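Local coordinates for Lmo1499 protein (PDB 4IIW), which probably cleaves growing peptidoglycan strands within the chain, as a membrane-anchored lytic transglycosylase of the MltG family, and so ends their elongation, at residues 38-43 with 84-89; 66-71 with 94-99; 220-225 with 303-308; 236-241 with 310-315. All coordinates share one frame; numbering follows the deposited sequence.

Contact 1. Residues 38-43 with 84-89; sequences KITVEI and NYELSP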
loop_
_atom_site.group_PDB
_atom_site.type_symbol
_atom_site.label_atom_id
_atom_site.label_comp_id
_atom_site.label_asym_id
_atom_site.label_seq_id
_atom_site.Cartn_x
_atom_site.Cartn_y
_atom_site.Cartn_z
ATOM N N LYS B 38 -13.855 4.642 25.342
ATOM C CA LYS B 38 -13.017 3.447 25.460
ATOM C C LYS B 38 -13.777 2.143 25.202
ATOM O O LYS B 38 -14.803 1.875 25.814
ATOM C CB LYS B 38 -12.354 3.453 26.845
ATOM C CG LYS B 38 -11.285 4.567 26.989
ATOM C CD LYS B 38 -11.158 5.115 28.420
ATOM C CE LYS B 38 -12.392 5.962 28.804
ATOM N NZ LYS B 38 -12.264 6.667 30.110
ATOM N N ILE B 39 -13.256 1.349 24.274
ATOM C CA ILE B 39 -13.851 0.074 23.900
ATOM C C ILE B 39 -12.920 -1.040 24.353
ATOM O O ILE B 39 -11.733 -1.049 24.018
ATOM C CB ILE B 39 -14.029 -0.054 22.350
ATOM C CG1 ILE B 39 -14.770 1.173 21.778
ATOM C CG2 ILE B 39 -14.757 -1.338 22.022
ATOM C CD1 ILE B 39 -14.845 1.231 20.262
ATOM N N THR B 40 -13.443 -1.981 25.117
ATOM C CA THR B 40 -12.618 -3.077 25.560
ATOM C C THR B 40 -12.746 -4.201 24.545
ATOM O O THR B 40 -13.853 -4.616 24.223
ATOM C CB THR B 40 -13.030 -3.575 26.965
ATOM O OG1 THR B 40 -14.323 -4.188 26.889
ATOM C CG2 THR B 40 -13.054 -2.414 27.986
ATOM N N VAL B 41 -11.617 -4.669 24.022
ATOM C CA VAL B 41 -11.626 -5.764 23.060
ATOM C C VAL B 41 -10.889 -6.946 23.670
ATOM O O VAL B 41 -9.991 -6.765 24.483
ATOM C CB VAL B 41 -10.971 -5.394 21.665
ATOM C CG1 VAL B 41 -11.380 -3.983 21.222
ATOM C CG2 VAL B 41 -9.463 -5.498 21.706
ATOM N N GLU B 42 -11.258 -8.152 23.248
ATOM C CA GLU B 42 -10.651 -9.370 23.753
ATOM C C GLU B 42 -10.025 -10.177 22.631
ATOM O O GLU B 42 -10.704 -10.559 21.677
ATOM C CB GLU B 42 -11.701 -10.209 24.453
ATOM C CG GLU B 42 -12.423 -9.449 25.541
ATOM C CD GLU B 42 -13.281 -10.352 26.421
ATOM O OE1 GLU B 42 -13.963 -11.247 25.867
ATOM O OE2 GLU B 42 -13.279 -10.151 27.662
ATOM N N ILE B 43 -8.726 -10.430 22.753
ATOM C CA ILE B 43 -8.000 -11.210 21.763
ATOM C C ILE B 43 -7.712 -12.574 22.373
ATOM O O ILE B 43 -6.897 -12.677 23.282
ATOM C CB ILE B 43 -6.667 -10.549 21.365
ATOM C CG1 ILE B 43 -6.889 -9.100 20.931
ATOM C CG2 ILE B 43 -6.021 -11.334 20.274
ATOM C CD1 ILE B 43 -7.967 -8.932 19.902
ATOM N N ASN B 84 -6.934 -8.823 27.120
ATOM C CA ASN B 84 -7.942 -7.761 27.114
ATOM C C ASN B 84 -7.279 -6.385 27.086
ATOM O O ASN B 84 -6.426 -6.087 27.918
ATOM C CB ASN B 84 -8.848 -7.894 28.339
ATOM C CG ASN B 84 -9.544 -9.249 28.404
ATOM O OD1 ASN B 84 -9.835 -9.863 27.371
ATOM N ND2 ASN B 84 -9.807 -9.723 29.615
ATOM N N TYR B 85 -7.684 -5.559 26.117
ATOM C CA TYR B 85 -7.134 -4.219 25.913
ATOM C C TYR B 85 -8.217 -3.129 25.917
ATOM O O TYR B 85 -9.350 -3.383 25.519
ATOM C CB TYR B 85 -6.433 -4.180 24.551
ATOM C CG TYR B 85 -5.269 -5.141 24.414
ATOM C CD1 TYR B 85 -3.967 -4.737 24.729
ATOM C CD2 TYR B 85 -5.462 -6.456 23.976
ATOM C CE1 TYR B 85 -2.895 -5.607 24.609
ATOM C CE2 TYR B 85 -4.380 -7.343 23.850
ATOM C CZ TYR B 85 -3.105 -6.904 24.166
ATOM O OH TYR B 85 -2.036 -7.756 24.081
ATOM N N GLU B 86 -7.874 -1.926 26.392
ATOM C CA GLU B 86 -8.781 -0.769 26.290
ATOM C C GLU B 86 -8.255 0.113 25.183
ATOM O O GLU B 86 -7.222 0.769 25.319
ATOM C CB GLU B 86 -8.954 0.022 27.589
ATOM C CG GLU B 86 -10.025 -0.576 28.501
ATOM C CD GLU B 86 -10.313 0.256 29.748
ATOM O OE1 GLU B 86 -10.845 -0.320 30.725
ATOM O OE2 GLU B 86 -10.009 1.475 29.760
ATOM N N LEU B 87 -8.982 0.092 24.079
ATOM C CA LEU B 87 -8.636 0.835 22.893
ATOM C C LEU B 87 -9.712 1.871 22.639
ATOM O O LEU B 87 -10.825 1.774 23.147
ATOM C CB LEU B 87 -8.550 -0.121 21.693
ATOM C CG LEU B 87 -7.652 -1.352 21.867
ATOM C CD1 LEU B 87 -7.801 -2.294 20.698
ATOM C CD2 LEU B 87 -6.191 -0.947 22.056
ATOM N N SER B 88 -9.368 2.854 21.832
ATOM C CA SER B 88 -10.271 3.928 21.492
ATOM C C SER B 88 -10.435 3.974 19.968
ATOM O O SER B 88 -9.513 3.612 19.239
ATOM C CB SER B 88 -9.676 5.236 22.007
ATOM O OG SER B 88 -10.515 6.329 21.715
ATOM N N PRO B 89 -11.616 4.381 19.472
ATOM C CA PRO B 89 -11.674 4.488 18.027
ATOM C C PRO B 89 -10.825 5.682 17.586
ATOM O O PRO B 89 -10.588 6.604 18.364
ATOM C CB PRO B 89 -13.168 4.715 17.727
ATOM C CG PRO B 89 -13.854 4.843 19.054
ATOM C CD PRO B 89 -12.808 4.949 20.113
#

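Contact 2. Residues 66-71 with 94-99; sequences SIFSFY and DQIVKK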
loop_
_atom_site.group_PDB
_atom_site.type_symbol
_atom_site.label_atom_id
_atom_site.label_comp_id
_atom_site.label_asym_id
_atom_site.label_seq_id
_atom_site.Cartn_x
_atom_site.Cartn_y
_atom_site.Cartn_z
ATOM N N SER B 66 -8.677 -5.637 6.593
ATOM C CA SER B 66 -7.601 -5.845 5.592
ATOM C C SER B 66 -6.437 -4.869 5.717
ATOM O O SER B 66 -5.248 -5.258 5.697
ATOM C CB SER B 66 -8.135 -5.657 4.182
ATOM O OG SER B 66 -9.163 -6.574 3.928
ATOM N N ILE B 67 -6.790 -3.595 5.780
ATOM C CA ILE B 67 -5.812 -2.536 5.848
ATOM C C ILE B 67 -4.981 -2.667 7.143
ATOM O O ILE B 67 -3.764 -2.442 7.154
ATOM C CB ILE B 67 -6.499 -1.198 5.673
ATOM C CG1 ILE B 67 -6.953 -1.088 4.204
ATOM C CG2 ILE B 67 -5.567 -0.077 6.061
ATOM C CD1 ILE B 67 -7.991 0.021 3.878
ATOM N N PHE B 68 -5.617 -3.096 8.217
ATOM C CA PHE B 68 -4.890 -3.320 9.449
ATOM C C PHE B 68 -3.940 -4.529 9.312
ATOM O O PHE B 68 -2.827 -4.496 9.803
ATOM C CB PHE B 68 -5.866 -3.519 10.591
ATOM C CG PHE B 68 -5.219 -3.602 11.928
ATOM C CD1 PHE B 68 -4.858 -4.826 12.465
ATOM C CD2 PHE B 68 -4.981 -2.459 12.659
ATOM C CE1 PHE B 68 -4.241 -4.906 13.703
ATOM C CE2 PHE B 68 -4.372 -2.537 13.901
ATOM C CZ PHE B 68 -4.008 -3.771 14.423
ATOM N N SER B 69 -4.383 -5.599 8.664
ATOM C CA SER B 69 -3.526 -6.755 8.464
ATOM C C SER B 69 -2.305 -6.365 7.654
ATOM O O SER B 69 -1.192 -6.845 7.916
ATOM C CB SER B 69 -4.256 -7.880 7.742
ATOM O OG SER B 69 -5.234 -8.435 8.592
ATOM N N PHE B 70 -2.515 -5.498 6.670
ATOM C CA PHE B 70 -1.424 -5.045 5.833
ATOM C C PHE B 70 -0.435 -4.235 6.660
ATOM O O PHE B 70 0.758 -4.360 6.488
ATOM C CB PHE B 70 -1.955 -4.202 4.659
ATOM C CG PHE B 70 -0.872 -3.692 3.754
ATOM C CD1 PHE B 70 -0.358 -4.487 2.745
ATOM C CD2 PHE B 70 -0.358 -2.417 3.916
ATOM C CE1 PHE B 70 0.643 -4.021 1.934
ATOM C CE2 PHE B 70 0.642 -1.949 3.096
ATOM C CZ PHE B 70 1.140 -2.745 2.111
ATOM N N TYR B 71 -0.931 -3.407 7.569
ATOM C CA TYR B 71 -0.033 -2.595 8.391
ATOM C C TYR B 71 0.899 -3.489 9.195
ATOM O O TYR B 71 2.136 -3.282 9.235
ATOM C CB TYR B 71 -0.831 -1.703 9.338
ATOM C CG TYR B 71 0.030 -0.833 10.197
ATOM C CD1 TYR B 71 0.678 -1.347 11.306
ATOM C CD2 TYR B 71 0.179 0.517 9.920
ATOM C CE1 TYR B 71 1.470 -0.551 12.100
ATOM C CE2 TYR B 71 0.965 1.327 10.707
ATOM C CZ TYR B 71 1.614 0.793 11.798
ATOM O OH TYR B 71 2.418 1.598 12.594
ATOM N N ASP B 94 -0.508 2.805 15.015
ATOM C CA ASP B 94 0.769 2.512 15.669
ATOM C C ASP B 94 0.578 2.265 17.154
ATOM O O ASP B 94 1.199 1.366 17.710
ATOM C CB ASP B 94 1.765 3.659 15.495
ATOM C CG ASP B 94 3.133 3.320 16.046
ATOM O OD1 ASP B 94 3.647 2.218 15.711
ATOM O OD2 ASP B 94 3.702 4.155 16.805
ATOM N N GLN B 95 -0.254 3.075 17.802
ATOM C CA GLN B 95 -0.493 2.901 19.227
ATOM C C GLN B 95 -1.194 1.590 19.482
ATOM O O GLN B 95 -0.852 0.890 20.431
ATOM C CB GLN B 95 -1.345 4.018 19.807
ATOM C CG GLN B 95 -0.724 5.391 19.696
ATOM C CD GLN B 95 -1.630 6.462 20.262
ATOM O OE1 GLN B 95 -1.990 7.419 19.562
ATOM N NE2 GLN B 95 -2.057 6.284 21.528
ATOM N N ILE B 96 -2.166 1.243 18.640
ATOM C CA ILE B 96 -2.910 0.020 18.867
ATOM C C ILE B 96 -1.937 -1.121 18.887
ATOM O O ILE B 96 -1.819 -1.840 19.873
ATOM C CB ILE B 96 -3.968 -0.253 17.801
ATOM C CG1 ILE B 96 -5.015 0.865 17.776
ATOM C CG2 ILE B 96 -4.651 -1.558 18.097
ATOM C CD1 ILE B 96 -5.986 0.797 16.593
ATOM N N VAL B 97 -1.197 -1.238 17.794
ATOM C CA VAL B 97 -0.226 -2.301 17.602
ATOM C C VAL B 97 0.826 -2.314 18.700
ATOM O O VAL B 97 1.202 -3.361 19.191
ATOM C CB VAL B 97 0.393 -2.151 16.204
ATOM C CG1 VAL B 97 1.558 -3.104 15.984
ATOM C CG2 VAL B 97 -0.706 -2.353 15.167
ATOM N N LYS B 98 1.245 -1.138 19.125
ATOM C CA LYS B 98 2.278 -1.017 20.152
ATOM C C LYS B 98 1.793 -1.575 21.513
ATOM O O LYS B 98 2.560 -2.217 22.218
ATOM C CB LYS B 98 2.731 0.443 20.243
ATOM C CG LYS B 98 4.259 0.613 20.196
ATOM C CD LYS B 98 4.650 2.007 19.622
ATOM C CE LYS B 98 6.118 2.067 19.156
ATOM N NZ LYS B 98 6.461 3.372 18.505
ATOM N N LYS B 99 0.527 -1.342 21.864
ATOM C CA LYS B 99 -0.061 -1.904 23.093
ATOM C C LYS B 99 -0.080 -3.431 23.049
ATOM O O LYS B 99 0.257 -4.094 24.026
ATOM C CB LYS B 99 -1.497 -1.414 23.329
ATOM C CG LYS B 99 -1.666 -0.102 24.103
ATOM C CD LYS B 99 -3.166 0.239 24.260
ATOM C CE LYS B 99 -3.449 1.310 25.324
ATOM N NZ LYS B 99 -3.287 0.799 26.714
#

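Contact 3. Residues 220-225 with 303-308; sequences HKFLTM and SSMEAA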
loop_
_atom_site.group_PDB
_atom_site.type_symbol
_atom_site.label_atom_id
_atom_site.label_comp_id
_atom_site.label_asym_id
_atom_site.label_seq_id
_atom_site.Cartn_x
_atom_site.Cartn_y
_atom_site.Cartn_z
ATOM N N HIS B 220 -12.255 -28.825 57.600
ATOM C CA HIS B 220 -11.837 -29.439 56.347
ATOM C C HIS B 220 -12.943 -30.241 55.661
ATOM O O HIS B 220 -13.134 -30.111 54.449
ATOM C CB HIS B 220 -10.591 -30.287 56.564
ATOM C CG HIS B 220 -9.919 -30.706 55.294
ATOM N ND1 HIS B 220 -9.285 -29.806 54.459
ATOM C CD2 HIS B 220 -9.746 -31.928 54.736
ATOM C CE1 HIS B 220 -8.766 -30.456 53.433
ATOM N NE2 HIS B 220 -9.018 -31.746 53.586
ATOM N N LYS B 221 -13.668 -31.077 56.403
ATOM C CA LYS B 221 -14.786 -31.820 55.771
ATOM C C LYS B 221 -15.895 -30.846 55.386
ATOM O O LYS B 221 -16.536 -30.997 54.363
ATOM C CB LYS B 221 -15.300 -32.986 56.644
ATOM C CG LYS B 221 -14.283 -34.134 56.704
ATOM C CD LYS B 221 -14.783 -35.359 57.426
ATOM C CE LYS B 221 -13.756 -36.489 57.307
ATOM N NZ LYS B 221 -14.106 -37.706 58.116
ATOM N N PHE B 222 -16.082 -29.824 56.200
ATOM C CA PHE B 222 -17.055 -28.775 55.919
ATOM C C PHE B 222 -16.806 -28.122 54.573
ATOM O O PHE B 222 -17.704 -28.022 53.755
ATOM C CB PHE B 222 -16.987 -27.716 57.021
ATOM C CG PHE B 222 -17.776 -26.469 56.734
ATOM C CD1 PHE B 222 -19.122 -26.536 56.423
ATOM C CD2 PHE B 222 -17.184 -25.216 56.876
ATOM C CE1 PHE B 222 -19.860 -25.384 56.200
ATOM C CE2 PHE B 222 -17.909 -24.062 56.666
ATOM C CZ PHE B 222 -19.257 -24.144 56.322
ATOM N N LEU B 223 -15.579 -27.685 54.346
ATOM C CA LEU B 223 -15.249 -27.033 53.088
ATOM C C LEU B 223 -15.238 -28.011 51.930
ATOM O O LEU B 223 -15.457 -27.612 50.786
ATOM C CB LEU B 223 -13.916 -26.280 53.188
ATOM C CG LEU B 223 -13.947 -25.136 54.211
ATOM C CD1 LEU B 223 -12.566 -24.529 54.372
ATOM C CD2 LEU B 223 -14.957 -24.097 53.779
ATOM N N THR B 224 -15.015 -29.293 52.213
ATOM C CA THR B 224 -15.033 -30.295 51.158
ATOM C C THR B 224 -16.463 -30.438 50.613
ATOM O O THR B 224 -16.694 -30.334 49.380
ATOM C CB THR B 224 -14.493 -31.623 51.655
ATOM O OG1 THR B 224 -13.123 -31.450 52.046
ATOM C CG2 THR B 224 -14.579 -32.677 50.563
HETATM N N MSE B 225 -17.425 -30.663 51.516
HETATM C CA MSE B 225 -18.837 -30.745 51.100
HETATM C C MSE B 225 -19.271 -29.518 50.403
HETATM O O MSE B 225 -19.934 -29.587 49.383
HETATM C CB MSE B 225 -19.806 -30.914 52.268
HETATM C CG MSE B 225 -20.425 -32.242 52.327
HETATM SE SE MSE B 225 -21.550 -32.658 50.787
HETATM C CE MSE B 225 -21.880 -34.447 51.451
ATOM N N SER B 303 -24.054 -19.662 50.214
ATOM C CA SER B 303 -25.138 -20.534 49.832
ATOM C C SER B 303 -24.737 -22.010 50.016
ATOM O O SER B 303 -25.419 -22.775 50.694
ATOM C CB SER B 303 -25.540 -20.254 48.392
ATOM O OG SER B 303 -26.668 -21.031 48.053
ATOM N N SER B 304 -23.617 -22.393 49.422
ATOM C CA SER B 304 -23.133 -23.763 49.536
ATOM C C SER B 304 -22.749 -24.134 50.955
ATOM O O SER B 304 -23.002 -25.260 51.393
ATOM C CB SER B 304 -21.955 -23.994 48.608
ATOM O OG SER B 304 -22.403 -23.996 47.266
HETATM N N MSE B 305 -22.137 -23.209 51.680
HETATM C CA MSE B 305 -21.761 -23.493 53.053
HETATM C C MSE B 305 -22.994 -23.803 53.906
HETATM O O MSE B 305 -22.970 -24.769 54.657
HETATM C CB MSE B 305 -20.909 -22.370 53.630
HETATM C CG MSE B 305 -19.500 -22.382 53.072
HETATM SE SE MSE B 305 -18.435 -20.917 53.721
HETATM C CE MSE B 305 -16.820 -21.240 52.677
ATOM N N GLU B 306 -24.060 -22.999 53.787
ATOM C CA GLU B 306 -25.312 -23.291 54.500
ATOM C C GLU B 306 -25.841 -24.667 54.147
ATOM O O GLU B 306 -26.315 -25.391 55.013
ATOM C CB GLU B 306 -26.434 -22.293 54.185
ATOM C CG GLU B 306 -26.804 -21.316 55.297
ATOM C CD GLU B 306 -28.251 -20.818 55.143
ATOM O OE1 GLU B 306 -28.852 -20.353 56.144
ATOM O OE2 GLU B 306 -28.807 -20.927 54.023
ATOM N N ALA B 307 -25.790 -25.004 52.867
ATOM C CA ALA B 307 -26.265 -26.294 52.406
ATOM C C ALA B 307 -25.516 -27.440 53.086
ATOM O O ALA B 307 -26.116 -28.447 53.458
ATOM C CB ALA B 307 -26.138 -26.398 50.897
ATOM N N ALA B 308 -24.215 -27.268 53.272
ATOM C CA ALA B 308 -23.391 -28.306 53.870
ATOM C C ALA B 308 -23.771 -28.548 55.319
ATOM O O ALA B 308 -23.830 -29.681 55.750
ATOM C CB ALA B 308 -21.881 -27.944 53.761
#

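Contact 4. Residues 236-241 with 310-315; sequences NVDRKM and YPEKSD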
loop_
_atom_site.group_PDB
_atom_site.type_symbol
_atom_site.label_atom_id
_atom_site.label_comp_id
_atom_site.label_asym_id
_atom_site.label_seq_id
_atom_site.Cartn_x
_atom_site.Cartn_y
_atom_site.Cartn_z
ATOM N N ASN B 236 -29.779 -20.770 40.322
ATOM C CA ASN B 236 -31.000 -20.903 41.130
ATOM C C ASN B 236 -31.319 -22.277 41.761
ATOM O O ASN B 236 -32.326 -22.404 42.461
ATOM C CB ASN B 236 -32.210 -20.460 40.281
ATOM C CG ASN B 236 -32.543 -21.452 39.152
ATOM O OD1 ASN B 236 -31.739 -22.333 38.811
ATOM N ND2 ASN B 236 -33.743 -21.313 38.581
ATOM N N VAL B 237 -30.493 -23.295 41.525
ATOM C CA VAL B 237 -30.770 -24.628 42.088
ATOM C C VAL B 237 -30.773 -24.630 43.624
ATOM O O VAL B 237 -30.055 -23.839 44.273
ATOM C CB VAL B 237 -29.782 -25.714 41.557
ATOM C CG1 VAL B 237 -29.985 -27.034 42.288
ATOM C CG2 VAL B 237 -29.970 -25.906 40.061
ATOM N N ASP B 238 -31.612 -25.505 44.184
ATOM C CA ASP B 238 -31.726 -25.667 45.622
ATOM C C ASP B 238 -30.556 -26.540 46.090
ATOM O O ASP B 238 -30.561 -27.764 45.955
ATOM C CB ASP B 238 -33.079 -26.284 45.996
ATOM C CG ASP B 238 -33.268 -26.433 47.505
ATOM O OD1 ASP B 238 -34.330 -26.956 47.924
ATOM O OD2 ASP B 238 -32.359 -26.040 48.273
ATOM N N ARG B 239 -29.552 -25.869 46.634
ATOM C CA ARG B 239 -28.343 -26.501 47.110
ATOM C C ARG B 239 -28.552 -27.367 48.343
ATOM O O ARG B 239 -27.791 -28.284 48.587
ATOM C CB ARG B 239 -27.316 -25.417 47.397
ATOM C CG ARG B 239 -26.787 -24.714 46.133
ATOM C CD ARG B 239 -25.953 -23.496 46.501
ATOM N NE ARG B 239 -24.875 -23.200 45.551
ATOM C CZ ARG B 239 -24.899 -22.271 44.595
ATOM N NH1 ARG B 239 -25.966 -21.486 44.404
ATOM N NH2 ARG B 239 -23.823 -22.126 43.825
ATOM N N LYS B 240 -29.577 -27.082 49.125
ATOM C CA LYS B 240 -29.852 -27.897 50.298
ATOM C C LYS B 240 -30.355 -29.304 49.920
ATOM O O LYS B 240 -30.265 -30.220 50.734
ATOM C CB LYS B 240 -30.830 -27.195 51.235
ATOM C CG LYS B 240 -30.244 -25.976 51.876
ATOM C CD LYS B 240 -31.225 -25.275 52.796
ATOM C CE LYS B 240 -30.620 -23.988 53.345
ATOM N NZ LYS B 240 -31.614 -23.188 54.124
HETATM N N MSE B 241 -30.907 -29.459 48.712
HETATM C CA MSE B 241 -31.332 -30.769 48.217
HETATM C C MSE B 241 -30.114 -31.481 47.674
HETATM O O MSE B 241 -29.934 -32.672 47.899
HETATM C CB MSE B 241 -32.394 -30.674 47.115
HETATM C CG MSE B 241 -33.827 -30.533 47.593
HETATM SE SE MSE B 241 -34.419 -32.093 48.592
HETATM C CE MSE B 241 -36.272 -31.514 48.852
ATOM N N TYR B 310 -26.710 -27.325 56.835
ATOM C CA TYR B 310 -28.156 -27.420 57.001
ATOM C C TYR B 310 -28.836 -28.002 55.781
ATOM O O TYR B 310 -29.583 -27.325 55.099
ATOM C CB TYR B 310 -28.735 -26.035 57.266
ATOM C CG TYR B 310 -28.184 -25.355 58.490
ATOM C CD1 TYR B 310 -27.157 -24.426 58.388
ATOM C CD2 TYR B 310 -28.701 -25.633 59.753
ATOM C CE1 TYR B 310 -26.658 -23.787 59.508
ATOM C CE2 TYR B 310 -28.206 -25.004 60.880
ATOM C CZ TYR B 310 -27.184 -24.083 60.748
ATOM O OH TYR B 310 -26.692 -23.458 61.858
ATOM N N PRO B 311 -28.589 -29.274 55.505
ATOM C CA PRO B 311 -29.230 -29.882 54.347
ATOM C C PRO B 311 -30.687 -30.200 54.621
ATOM O O PRO B 311 -31.125 -30.109 55.767
ATOM C CB PRO B 311 -28.433 -31.177 54.145
ATOM C CG PRO B 311 -27.880 -31.493 55.478
ATOM C CD PRO B 311 -27.695 -30.205 56.210
ATOM N N GLU B 312 -31.433 -30.556 53.577
ATOM C CA GLU B 312 -32.817 -30.937 53.751
ATOM C C GLU B 312 -32.918 -32.438 54.024
ATOM O O GLU B 312 -32.126 -33.231 53.518
ATOM C CB GLU B 312 -33.654 -30.555 52.533
ATOM C CG GLU B 312 -33.716 -29.056 52.288
ATOM C CD GLU B 312 -34.821 -28.652 51.327
ATOM O OE1 GLU B 312 -35.707 -29.490 51.053
ATOM O OE2 GLU B 312 -34.812 -27.489 50.859
ATOM N N LYS B 313 -33.890 -32.820 54.844
ATOM C CA LYS B 313 -34.103 -34.217 55.182
ATOM C C LYS B 313 -34.943 -34.785 54.060
ATOM O O LYS B 313 -36.091 -34.382 53.897
ATOM C CB LYS B 313 -34.842 -34.338 56.528
ATOM C CG LYS B 313 -34.153 -33.609 57.721
ATOM C CD LYS B 313 -32.809 -34.249 58.159
ATOM C CE LYS B 313 -33.023 -35.628 58.822
ATOM N NZ LYS B 313 -31.777 -36.240 59.368
ATOM N N SER B 314 -34.376 -35.687 53.263
ATOM C CA SER B 314 -35.128 -36.279 52.150
ATOM C C SER B 314 -34.633 -37.673 51.754
ATOM O O SER B 314 -33.584 -38.134 52.212
ATOM C CB SER B 314 -35.077 -35.368 50.925
ATOM O OG SER B 314 -33.807 -35.434 50.312
ATOM N N ASP B 315 -35.399 -38.319 50.876
ATOM C CA ASP B 315 -35.087 -39.659 50.384
ATOM C C ASP B 315 -34.454 -39.659 48.987
ATOM O O ASP B 315 -34.396 -40.698 48.332
ATOM C CB ASP B 315 -36.374 -40.489 50.348
ATOM C CG ASP B 315 -37.010 -40.628 51.710
ATOM O OD1 ASP B 315 -36.261 -40.801 52.695
ATOM O OD2 ASP B 315 -38.258 -40.586 51.796
#

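Contact 1. Residues 38-43 with 84-89
Val41 and Leu87 meet on the apolar face of a two-stranded antiparallel sheet, their side chains crossing at about a right angle with Val41 CG2 3.7 Å from Leu87 CD1. Tyr85 and Ile39 lie on this face too. Further along, Ile39 CD1 lies 3.9 Å from Pro89 CG. Helix 93-102 covers Tyr85 and Leu87, helix 49-58 also Leu87, and the beta-alpha-alpha-beta order from 39-43 to 83-87 is consistent with a LysM-like unit. The other face is polar. Thr40 and Glu86 run side by side in the same direction, Thr40 CG2 resting 3.6 Å from Glu86 CG. Glu42 and Asn84 are likewise aligned, their carboxylate and amide planes 14° apart, but without a hydrogen bond: Asn84 OD1 rests against Glu42 CG. Four backbone bonds set the register. Ile39 and Leu87 form a hydrogen-bonded pair, Ile39 N to Leu87 O at 2.7 Å and Leu87 N to Ile39 O at 3.0 Å, as do Val41 and Tyr85, Val41 N to Tyr85 O at 3.0 Å and Tyr85 N to Val41 O at 3.1 Å. The chemistry is therefore two-sided: a largely apolar face and an exposed one carrying threonine, asparagine and two acids.

Contact 2. Residues 66-71 with 94-99
Phe68 and Val97 meet where helix 65-75, the second helix of a probably LysM-like beta-alpha-alpha-beta unit, packs on helix 93-102, which follows that unit. The short axes of 66-71 and 94-99 stay 11.6 Å apart at closest approach and cross at -64°, and two aromatic rings of the first bridge the gap to branched side chains of the second. One methyl, Val97 CG2, receives both rings: Phe68 CZ comes to 3.7 Å from it and Tyr71 CE1 to 4.2 Å. The approach to each ring is oblique, Phe68 and Val97 running antiparallel alongside each other. Ile96 adds a second methyl at Phe68, its CG2 lying 4.3 Å from Phe68 CE2. Both aromatic residues direct CG away from their own backbone N (chi1 -173° in Phe68), which carries the rings out across the gap.

Around this first shell, Ser53 and Leu56 of helix 49-58 touch Phe68, while Thr93 touches both Phe68 and Tyr71. The helix pair also faces other copies of the protein: the Tyr71 ring meets that of Tyr74 of the second subunit. At the edge of the contact, the phenol end of Tyr71 lies over the start of 94-99, where ring and carboxylate planes are 46° apart. Asp94 is itself engaged one turn along in a salt bridge with a weak hydrogen bond, Lys98 NZ to Asp94 OD2 at 3.3 Å.

Contact 3. Residues 220-225 with 303-308
A buried helix-helix packing in the part of the fold that holds the predicted catalytic Glu232 joins Phe222 and Leu223 to Met305, and Met225 to Ala308. Helix 219-232 contributes one side and helix 302-309 the other; their short segments approach to 9.0 Å with N-to-C directions 118° apart. Both methionines are present as selenomethionine. Phe222 is the main wedge. With CG anti to the backbone N (chi1 170°), its ring reaches across to the second helix, where Phe222 CZ is 3.6 Å from Met305 CB and the two side chains cross at about a right angle. The backbone takes part as well: Met305 O lies at the ring edge, near its plane, 3.5 Å from Phe222 CE1. Met305 SE makes an oblique Met-aromatic contact, 5.2 Å from the centroid of the Phe222 ring and 59° off its normal. Beyond it, the extended chain of Met305 carries its methyl to Leu223, with Met305 CE 3.6 Å from Leu223 CD2.

At Ala308, whose side chain is a single methyl, the backbones come close, its CA 5.9 Å from that of Met225. In the second shell the ring of Tyr208 meets that of Phe222, and Phe246 and Tyr247 of helix 239-251 touch Met225, whose side chain is about 9 Å from that of Glu232. The methyl of Ala308 points toward helix 219-232, Ala308 CB resting 3.9 Å from Met225 CB.

Contact 4. Residues 236-241 with 310-315
This is a surface contact in which the capped N-terminal turn of helix 239-251 meets the irregular segment after helix 302-309: the backbone of Lys240 accepts from that of Glu312, and Met241 lies against Glu312 and Ser314. One backbone bond ties them, Glu312 N to Lys240 O at 3.1 Å, nearly straight at hydrogen (170°) though the donor stands above the carbonyl plane. Asp238 is the N-cap; its OD2 accepts from Lys240 N at 3.1 Å, met from above the carboxylate plane. The aliphatic stem of Lys240 does the packing, with Lys240 CB 3.6 Å from Glu312 CG and Lys240 CD 3.5 Å from Tyr310 O. Its amine leads away, toward a long, weak ion pair with Glu306. The carboxylates of Asp238 and Glu312 reach toward each other from their two segments, planes 56° apart, with no bond between them; the helix start could stabilise negative charge on the Asp238 cap. Met241, a selenomethionine, bends at chi2 (-64°), and its end swings toward the loop, slanting across Glu312. Phe330 of strand 328-331 backs it. Ser314 OG, hydrogen-bonded to Ser244 OG of helix 239-251, sits 3.8 Å from Met241 SE.

Overall arrangement
The four contacts form two separate pairs. Contacts 1 and 2, with centres 13 Å apart, interlock along the chain and share one small N-terminal unit: strand 83-87 follows helix 65-75 and precedes helix 93-102, and Leu87 and Tyr85 of the sheet touch Ile96 and Lys99 of that helix. Contacts 3 and 4 alternate likewise, 12 Å between centres; helices 219-232 and 239-251 are consecutive, and Arg239 lies against Ser303, Ser304 and Ala307. The pairs are in series, on opposite sides of the chain's centre, 39 to 54 Å centre to centre. The N-terminal unit, probably LysM-like with helix 93-102 added, thus stands well apart from the region around the predicted catalytic Glu232.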